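Local coordinates for magnetosome membrane protein MamB, putative Co/Zn/Cd cation transporter. Cation diffusion facilitator family (Desulfamplus magnetovallimortis, PDB 6QFJ), which probably carries metal cations across a membrane as a cation diffusion facilitator, and is represented here by its C-terminal domain, at residues 26-31 with 35-40; 57-62 with 73-78. All blocks are in the same frame, centred on the assembly; numbering follows the deposited sequence.

Interaction 1. Residues 26-31 with 35-40; sequences IIAREL and LEFEID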
ATOM      1  N   ILE A  26       3.329  -4.415  -4.858  1.00 37.12           N
ATOM      2  CA  ILE A  26       3.804  -3.016  -4.724  1.00 38.08           C
ATOM      3  C   ILE A  26       4.586  -2.684  -5.966  1.00 41.16           C
ATOM      4  O   ILE A  26       5.566  -3.356  -6.292  1.00 40.63           O
ATOM      5  CB  ILE A  26       4.712  -2.814  -3.535  1.00 40.68           C
ATOM      6  CG1 ILE A  26       3.980  -3.160  -2.240  1.00 46.10           C
ATOM      7  CG2 ILE A  26       5.169  -1.346  -3.460  1.00 42.62           C
ATOM      8  CD1 ILE A  26       4.782  -3.007  -0.967  1.00 45.94           C
ATOM      9  N   ILE A  27       4.146  -1.667  -6.680  1.00 40.59           N
ATOM     10  CA  ILE A  27       4.909  -1.185  -7.838  1.00 42.59           C
ATOM     11  C   ILE A  27       5.270   0.252  -7.630  1.00 40.82           C
ATOM     12  O   ILE A  27       4.472   1.013  -7.088  1.00 39.60           O
ATOM     13  CB  ILE A  27       4.076  -1.370  -9.133  1.00 47.20           C
ATOM     14  CG1 ILE A  27       4.001  -2.861  -9.484  1.00 53.12           C
ATOM     15  CG2 ILE A  27       4.691  -0.670 -10.330  1.00 54.23           C
ATOM     16  CD1 ILE A  27       3.018  -3.168 -10.591  1.00 57.33           C
ATOM     17  N   ALA A  28       6.444   0.655  -8.108  1.00 45.99           N
ATOM     18  CA  ALA A  28       6.893   2.069  -8.056  1.00 45.16           C
ATOM     19  C   ALA A  28       7.547   2.476  -9.351  1.00 50.01           C
ATOM     20  O   ALA A  28       8.314   1.719  -9.912  1.00 49.47           O
ATOM     21  CB  ALA A  28       7.893   2.270  -6.927  1.00 45.56           C
ATOM     22  N   ARG A  29       7.280   3.690  -9.815  1.00 53.50           N
ATOM     23  CA  ARG A  29       8.063   4.210 -10.908  1.00 56.93           C
ATOM     24  C   ARG A  29       8.300   5.689 -10.740  1.00 57.37           C
ATOM     25  O   ARG A  29       7.606   6.375  -9.984  1.00 50.19           O
ATOM     26  CB  ARG A  29       7.401   3.935 -12.249  1.00 63.07           C
ATOM     27  CG  ARG A  29       6.148   4.720 -12.500  1.00 64.80           C
ATOM     28  CD  ARG A  29       5.461   4.272 -13.779  1.00 67.70           C
ATOM     29  NE  ARG A  29       4.814   3.000 -13.585  1.00 67.11           N
ATOM     30  CZ  ARG A  29       3.652   2.867 -12.983  1.00 71.64           C
ATOM     31  NH1 ARG A  29       3.010   3.943 -12.533  1.00 77.47           N
ATOM     32  NH2 ARG A  29       3.142   1.665 -12.818  1.00 75.08           N
ATOM     33  N   GLU A  30       9.279   6.170 -11.491  1.00 58.41           N
ATOM     34  CA  GLU A  30       9.645   7.566 -11.429  1.00 57.82           C
ATOM     35  C   GLU A  30       9.001   8.279 -12.575  1.00 59.26           C
ATOM     36  O   GLU A  30       9.104   7.857 -13.694  1.00 66.51           O
ATOM     37  CB  GLU A  30      11.126   7.803 -11.494  1.00 60.28           C
ATOM     38  CG  GLU A  30      11.833   6.975 -10.463  1.00 61.46           C
ATOM     39  CD  GLU A  30      13.328   7.240 -10.404  1.00 68.30           C
ATOM     40  OE1 GLU A  30      14.045   6.435 -11.003  1.00 72.38           O
ATOM     41  OE2 GLU A  30      13.804   8.219  -9.787  1.00 70.09           O
ATOM     42  N   LEU A  31       8.323   9.355 -12.261  1.00 59.22           N
ATOM     43  CA  LEU A  31       7.858  10.302 -13.232  1.00 63.45           C
ATOM     44  C   LEU A  31       8.476  11.684 -12.936  1.00 62.94           C
ATOM     45  O   LEU A  31       7.926  12.444 -12.155  1.00 58.11           O
ATOM     46  CB  LEU A  31       6.311  10.345 -13.255  1.00 66.98           C
ATOM     47  CG  LEU A  31       5.820  11.231 -14.428  1.00 76.26           C
ATOM     48  CD1 LEU A  31       5.746  10.371 -15.689  1.00 78.44           C
ATOM     49  CD2 LEU A  31       4.491  11.939 -14.158  1.00 76.15           C
ATOM     50  N   LEU A  35       7.739  10.114  -7.418  1.00 42.66           N
ATOM     51  CA  LEU A  35       7.589   8.703  -7.319  1.00 44.02           C
ATOM     52  C   LEU A  35       6.119   8.285  -7.292  1.00 43.25           C
ATOM     53  O   LEU A  35       5.352   8.689  -6.390  1.00 41.59           O
ATOM     54  CB  LEU A  35       8.265   8.203  -6.073  1.00 45.33           C
ATOM     55  CG  LEU A  35       9.762   8.080  -6.205  1.00 54.64           C
ATOM     56  CD1 LEU A  35      10.333   7.775  -4.829  1.00 53.59           C
ATOM     57  CD2 LEU A  35      10.115   6.963  -7.203  1.00 63.95           C
ATOM     58  N   GLU A  36       5.748   7.456  -8.249  1.00 44.01           N
ATOM     59  CA  GLU A  36       4.397   6.895  -8.334  1.00 46.18           C
ATOM     60  C   GLU A  36       4.331   5.493  -7.760  1.00 42.07           C
ATOM     61  O   GLU A  36       5.042   4.597  -8.211  1.00 42.75           O
ATOM     62  CB  GLU A  36       3.914   6.859  -9.770  1.00 48.78           C
ATOM     63  CG  GLU A  36       3.472   8.246 -10.221  1.00 59.86           C
ATOM     64  CD  GLU A  36       3.178   8.381 -11.689  1.00 64.45           C
ATOM     65  OE1 GLU A  36       3.464   7.433 -12.431  1.00 65.49           O
ATOM     66  OE2 GLU A  36       2.690   9.466 -12.057  1.00 67.11           O
ATOM     67  N   PHE A  37       3.477   5.316  -6.780  1.00 36.07           N
ATOM     68  CA  PHE A  37       3.296   3.986  -6.166  1.00 34.45           C
ATOM     69  C   PHE A  37       1.919   3.430  -6.478  1.00 34.85           C
ATOM     70  O   PHE A  37       0.916   4.166  -6.437  1.00 36.87           O
ATOM     71  CB  PHE A  37       3.458   4.049  -4.677  1.00 32.34           C
ATOM     72  CG  PHE A  37       4.857   4.322  -4.249  1.00 34.15           C
ATOM     73  CD1 PHE A  37       5.292   5.640  -4.073  1.00 33.23           C
ATOM     74  CD2 PHE A  37       5.702   3.291  -3.942  1.00 36.64           C
ATOM     75  CE1 PHE A  37       6.562   5.885  -3.675  1.00 36.07           C
ATOM     76  CE2 PHE A  37       7.001   3.557  -3.528  1.00 40.11           C
ATOM     77  CZ  PHE A  37       7.441   4.853  -3.427  1.00 37.31           C
ATOM     78  N   GLU A  38       1.884   2.152  -6.858  1.00 36.25           N
ATOM     79  CA  GLU A  38       0.650   1.369  -6.995  1.00 35.55           C
ATOM     80  C   GLU A  38       0.721   0.266  -6.010  1.00 32.11           C
ATOM     81  O   GLU A  38       1.645  -0.588  -6.062  1.00 34.84           O
ATOM     82  CB  GLU A  38       0.498   0.808  -8.411  1.00 41.59           C
ATOM     83  CG  GLU A  38       0.233   1.928  -9.422  1.00 48.28           C
ATOM     84  CD  GLU A  38       0.331   1.492 -10.864  1.00 55.82           C
ATOM     85  OE1 GLU A  38       1.143   0.623 -11.197  1.00 61.87           O
ATOM     86  OE2 GLU A  38      -0.396   2.061 -11.667  1.00 64.83           O
ATOM     87  N   ILE A  39      -0.207   0.283  -5.073  1.00 29.09           N
ATOM     88  CA  ILE A  39      -0.213  -0.670  -3.993  1.00 32.81           C
ATOM     89  C   ILE A  39      -1.507  -1.494  -4.042  1.00 30.69           C
ATOM     90  O   ILE A  39      -2.642  -0.926  -3.940  1.00 28.07           O
ATOM     91  CB  ILE A  39      -0.104   0.035  -2.644  1.00 33.92           C
ATOM     92  CG1 ILE A  39       1.039   1.041  -2.681  1.00 39.97           C
ATOM     93  CG2 ILE A  39       0.039  -0.989  -1.524  1.00 33.46           C
ATOM     94  CD1 ILE A  39       2.271   0.741  -1.903  1.00 41.26           C
ATOM     95  N   ASP A  40      -1.344  -2.816  -4.190  1.00 29.21           N
ATOM     96  CA  ASP A  40      -2.455  -3.755  -4.129  1.00 30.21           C
ATOM     97  C   ASP A  40      -2.412  -4.548  -2.847  1.00 28.50           C
ATOM     98  O   ASP A  40      -1.389  -5.150  -2.533  1.00 28.70           O
ATOM     99  CB  ASP A  40      -2.413  -4.682  -5.363  1.00 33.42           C
ATOM    100  CG  ASP A  40      -2.634  -3.927  -6.659  1.00 38.95           C
ATOM    101  OD1 ASP A  40      -3.058  -2.724  -6.611  1.00 44.67           O
ATOM    102  OD2 ASP A  40      -2.315  -4.466  -7.729  1.00 53.51           O
TER

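Interaction 2. Residues 57-62 with 73-78; sequences KEVNQI and VKVRLF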
ATOM      1  N   LYS A  57      -6.487   5.492   3.101  1.00 29.05           N
ATOM      2  CA  LYS A  57      -5.913   6.627   3.816  1.00 35.31           C
ATOM      3  C   LYS A  57      -4.711   6.238   4.681  1.00 32.92           C
ATOM      4  O   LYS A  57      -3.670   6.953   4.695  1.00 27.39           O
ATOM      5  CB  LYS A  57      -7.017   7.359   4.633  1.00 41.48           C
ATOM      6  CG  LYS A  57      -8.065   8.054   3.692  1.00 52.54           C
ATOM      7  CD  LYS A  57      -7.771   9.525   3.461  1.00 68.81           C
ATOM      8  CE  LYS A  57      -6.819   9.737   2.291  1.00 78.40           C
ATOM      9  NZ  LYS A  57      -6.126  11.068   2.268  1.00 79.48           N
ATOM     10  N   GLU A  58      -4.822   5.121   5.438  1.00 28.38           N
ATOM     11  CA  GLU A  58      -3.624   4.633   6.225  1.00 28.54           C
ATOM     12  C   GLU A  58      -2.470   4.290   5.378  1.00 25.31           C
ATOM     13  O   GLU A  58      -1.300   4.590   5.719  1.00 28.24           O
ATOM     14  CB  GLU A  58      -3.931   3.364   7.086  1.00 31.14           C
ATOM     15  CG  GLU A  58      -4.603   3.617   8.429  1.00 40.86           C
ATOM     16  CD  GLU A  58      -4.777   2.324   9.336  1.00 50.01           C
ATOM     17  OE1 GLU A  58      -4.551   1.186   8.810  1.00 45.44           O
ATOM     18  OE2 GLU A  58      -5.073   2.455  10.584  1.00 55.29           O
ATOM     19  N   VAL A  59      -2.744   3.619   4.246  1.00 24.08           N
ATOM     20  CA  VAL A  59      -1.641   3.284   3.340  1.00 26.00           C
ATOM     21  C   VAL A  59      -0.937   4.492   2.759  1.00 24.98           C
ATOM     22  O   VAL A  59       0.304   4.580   2.640  1.00 23.20           O
ATOM     23  CB  VAL A  59      -2.109   2.414   2.157  1.00 28.33           C
ATOM     24  CG1 VAL A  59      -1.013   2.265   1.117  1.00 27.96           C
ATOM     25  CG2 VAL A  59      -2.515   1.111   2.697  1.00 30.82           C
ATOM     26  N   ASN A  60      -1.729   5.469   2.440  1.00 27.77           N
ATOM     27  CA  ASN A  60      -1.217   6.710   1.899  1.00 27.73           C
ATOM     28  C   ASN A  60      -0.328   7.430   2.945  1.00 28.55           C
ATOM     29  O   ASN A  60       0.744   7.928   2.618  1.00 29.78           O
ATOM     30  CB  ASN A  60      -2.411   7.624   1.593  1.00 30.29           C
ATOM     31  CG  ASN A  60      -2.003   8.894   0.857  1.00 37.72           C
ATOM     32  OD1 ASN A  60      -2.007   9.977   1.435  1.00 44.22           O
ATOM     33  ND2 ASN A  60      -1.714   8.774  -0.413  1.00 43.60           N
ATOM     34  N   GLN A  61      -0.773   7.446   4.194  1.00 25.47           N
ATOM     35  CA  GLN A  61      -0.011   8.038   5.288  1.00 23.57           C
ATOM     36  C   GLN A  61       1.337   7.341   5.416  1.00 23.62           C
ATOM     37  O   GLN A  61       2.388   7.967   5.529  1.00 21.80           O
ATOM     38  CB  GLN A  61      -0.855   7.874   6.569  1.00 24.83           C
ATOM     39  CG  GLN A  61      -0.256   8.537   7.826  1.00 26.16           C
ATOM     40  CD  GLN A  61       0.918   7.835   8.415  1.00 25.96           C
ATOM     41  OE1 GLN A  61       0.945   6.612   8.563  1.00 25.36           O
ATOM     42  NE2 GLN A  61       1.957   8.625   8.779  1.00 28.46           N
ATOM     43  N   ILE A  62       1.322   6.032   5.360  1.00 23.72           N
ATOM     44  CA  ILE A  62       2.604   5.280   5.460  1.00 24.05           C
ATOM     45  C   ILE A  62       3.580   5.661   4.416  1.00 24.39           C
ATOM     46  O   ILE A  62       4.735   6.007   4.704  1.00 27.23           O
ATOM     47  CB  ILE A  62       2.320   3.761   5.437  1.00 24.45           C
ATOM     48  CG1 ILE A  62       1.563   3.385   6.680  1.00 24.78           C
ATOM     49  CG2 ILE A  62       3.612   2.987   5.317  1.00 23.18           C
ATOM     50  CD1 ILE A  62       0.932   2.016   6.670  1.00 27.37           C
ATOM     51  N   VAL A  73       0.095   8.022  -4.917  1.00 32.88           N
ATOM     52  CA  VAL A  73      -0.174   6.700  -4.354  1.00 33.11           C
ATOM     53  C   VAL A  73      -1.522   6.232  -4.846  1.00 32.89           C
ATOM     54  O   VAL A  73      -2.538   6.866  -4.599  1.00 31.95           O
ATOM     55  CB  VAL A  73      -0.181   6.689  -2.791  1.00 31.85           C
ATOM     56  CG1 VAL A  73      -0.397   5.258  -2.288  1.00 32.27           C
ATOM     57  CG2 VAL A  73       1.123   7.199  -2.263  1.00 32.40           C
ATOM     58  N   LYS A  74      -1.534   5.122  -5.541  1.00 34.53           N
ATOM     59  CA  LYS A  74      -2.798   4.541  -5.957  1.00 35.64           C
ATOM     60  C   LYS A  74      -2.966   3.165  -5.219  1.00 32.90           C
ATOM     61  O   LYS A  74      -2.129   2.260  -5.363  1.00 27.42           O
ATOM     62  CB  LYS A  74      -2.774   4.405  -7.447  1.00 40.81           C
ATOM     63  CG  LYS A  74      -3.755   3.442  -8.057  1.00 45.81           C
ATOM     64  CD  LYS A  74      -5.159   4.015  -8.124  1.00 52.00           C
ATOM     65  CE  LYS A  74      -6.036   3.051  -8.943  1.00 60.23           C
ATOM     66  NZ  LYS A  74      -7.334   2.791  -8.291  1.00 66.66           N
ATOM     67  N   VAL A  75      -4.055   3.011  -4.471  1.00 29.35           N
ATOM     68  CA  VAL A  75      -4.241   1.796  -3.636  1.00 29.83           C
ATOM     69  C   VAL A  75      -5.445   1.027  -4.162  1.00 30.16           C
ATOM     70  O   VAL A  75      -6.502   1.638  -4.342  1.00 27.21           O
ATOM     71  CB  VAL A  75      -4.487   2.162  -2.164  1.00 27.41           C
ATOM     72  CG1 VAL A  75      -4.571   0.931  -1.245  1.00 27.55           C
ATOM     73  CG2 VAL A  75      -3.395   3.061  -1.670  1.00 27.69           C
ATOM     74  N   ARG A  76      -5.278  -0.287  -4.383  1.00 27.62           N
ATOM     75  CA  ARG A  76      -6.404  -1.122  -4.733  1.00 31.38           C
ATOM     76  C   ARG A  76      -6.598  -2.182  -3.675  1.00 26.77           C
ATOM     77  O   ARG A  76      -5.644  -2.791  -3.258  1.00 25.71           O
ATOM     78  CB  ARG A  76      -6.228  -1.740  -6.102  1.00 32.81           C
ATOM     79  CG  ARG A  76      -6.272  -0.690  -7.227  1.00 38.66           C
ATOM     80  CD  ARG A  76      -6.295  -1.308  -8.590  1.00 41.08           C
ATOM     81  NE  ARG A  76      -5.151  -2.195  -8.781  1.00 46.13           N
ATOM     82  CZ  ARG A  76      -5.019  -3.059  -9.810  1.00 54.43           C
ATOM     83  NH1 ARG A  76      -3.944  -3.847  -9.896  1.00 48.27           N
ATOM     84  NH2 ARG A  76      -5.960  -3.129 -10.781  1.00 56.79           N
ATOM     85  N   LEU A  77      -7.845  -2.442  -3.290  1.00 27.47           N
ATOM     86  CA  LEU A  77      -8.146  -3.463  -2.240  1.00 28.01           C
ATOM     87  C   LEU A  77      -8.858  -4.675  -2.894  1.00 27.83           C
ATOM     88  O   LEU A  77      -9.806  -4.525  -3.688  1.00 25.98           O
ATOM     89  CB  LEU A  77      -9.035  -2.900  -1.174  1.00 25.84           C
ATOM     90  CG  LEU A  77      -8.555  -1.605  -0.495  1.00 26.51           C
ATOM     91  CD1 LEU A  77      -9.545  -1.240   0.574  1.00 26.93           C
ATOM     92  CD2 LEU A  77      -7.210  -1.790   0.091  1.00 23.98           C
ATOM     93  N   PHE A  78      -8.365  -5.866  -2.539  1.00 26.35           N
ATOM     94  CA  PHE A  78      -8.906  -7.127  -3.006  1.00 26.13           C
ATOM     95  C   PHE A  78      -9.298  -7.993  -1.830  1.00 24.37           C
ATOM     96  O   PHE A  78      -8.666  -7.968  -0.790  1.00 24.65           O
ATOM     97  CB  PHE A  78      -7.823  -7.837  -3.829  1.00 27.72           C
ATOM     98  CG  PHE A  78      -7.471  -7.130  -5.075  1.00 27.77           C
ATOM     99  CD1 PHE A  78      -8.137  -7.371  -6.270  1.00 30.10           C
ATOM    100  CD2 PHE A  78      -6.452  -6.206  -5.067  1.00 30.96           C
ATOM    101  CE1 PHE A  78      -7.788  -6.689  -7.438  1.00 30.93           C
ATOM    102  CE2 PHE A  78      -6.094  -5.529  -6.214  1.00 30.37           C
ATOM    103  CZ  PHE A  78      -6.746  -5.768  -7.422  1.00 32.18           C
TER

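Interaction 1. Residues 26-31 with 35-40
R29 NH2 donates a 2.8 Å hydrogen bond to E38 OE1, which is half of a salt-bridge network. The oxygen lies close to the guanidinium plane, but the nitrogen comes to it from above the carboxylate plane, the two flat groups standing 82° apart. The same guanidinium turns its edge to E36 OE1, where NH1 makes a longer salt bridge of 3.5 Å. CG of R29 sits between its backbone N and carbonyl carbon (chi1 70°), and a bend at chi3 folds the chain across to the neighbouring strand. A leucine at E38 would probably leave R29 NH2 without its closest anionic mate and the guanidinium freer to turn. Paired backbone bonds join I27 with E38 and R29 with E36; E38 N to I27 O measures 2.8 Å. The other face is largely apolar, E30 being its charged member at the hairpin end. A28 CB meets F37 CE2 obliquely at 3.7 Å, and I26 CG2 lies 3.9 Å from I39 CD1. This face packs on helix 2-15 (I26 on A11, F37 on I10) and on helix 49-66, where F37 and I39 touch I63. The pairing is that of an antiparallel beta hairpin, in a domain matching the zinc-transporter dimerisation family.

Interaction 2. Residues 57-62 with 73-78
V59 of the helix and V75 of the strand reach toward each other tip to tip, V59 CG1 standing 3.8 Å from V75 CG2. The methyl of V59 that does the touching is the one anti to its backbone N (chi1 171°). From V75 comes the branch beside its own backbone N, which also approaches V59 CB at 4.1 Å. Both valines are buried. One residue further along the helix, N60 crosses V73 obliquely. With CG anti to the backbone N (chi1 -173°), its amide swings down to the strand, and ND2 comes to rest 3.5 Å from V73 CB and 3.7 Å from V73 CG2. These two pairs together make up the packed part of the contact, and it continues beyond them, V59 onto L41 of the middle strand and I20 of a loop, V73 onto I63, one helical turn beyond V59.

The outer sides of both segments look quite different. K57, E58 and Q61 are exposed in the single chain and make no contact with the strand. On the far face of the sheet K74 and R76 are also exposed. There the guanidinium of R76 has F78 CZ over its centre, 4.0 Å above the plane, and makes a salt bridge to D40.

The two segments bury just 169 Å² between them. They are parts of a beta-alpha-beta crossover in which helix 49-66 lies over the sheet between the parallel strands 34-43 and 71-79. No hydrogen bond or salt bridge spans the contact, which implies that helix and strand are fitted together by methyl packing and shape, with the polar amide of N60 serving here as a surface to pack against.

Interaction 1 closes before interaction 2 opens along the chain, and their centres lie 11 Å apart. Both belong to one three-stranded sheet: residues 35-40 lie on the middle strand, 34-43, with the hairpin partner 22-31 on one flank and 71-79, which carries residues 73-78, on the other. The contacts meet directly through probable backbone hydrogen bonds, I39 N to K74 O at 2.8 Å and I39 O to R76 N at 2.7 Å. Helix 49-66 follows strand 34-43 and returns the chain to strand 71-79. Hairpin and crossover thus share a strand, consistent with the compact alpha-beta domain that closes cation diffusion facilitators at their C-terminus.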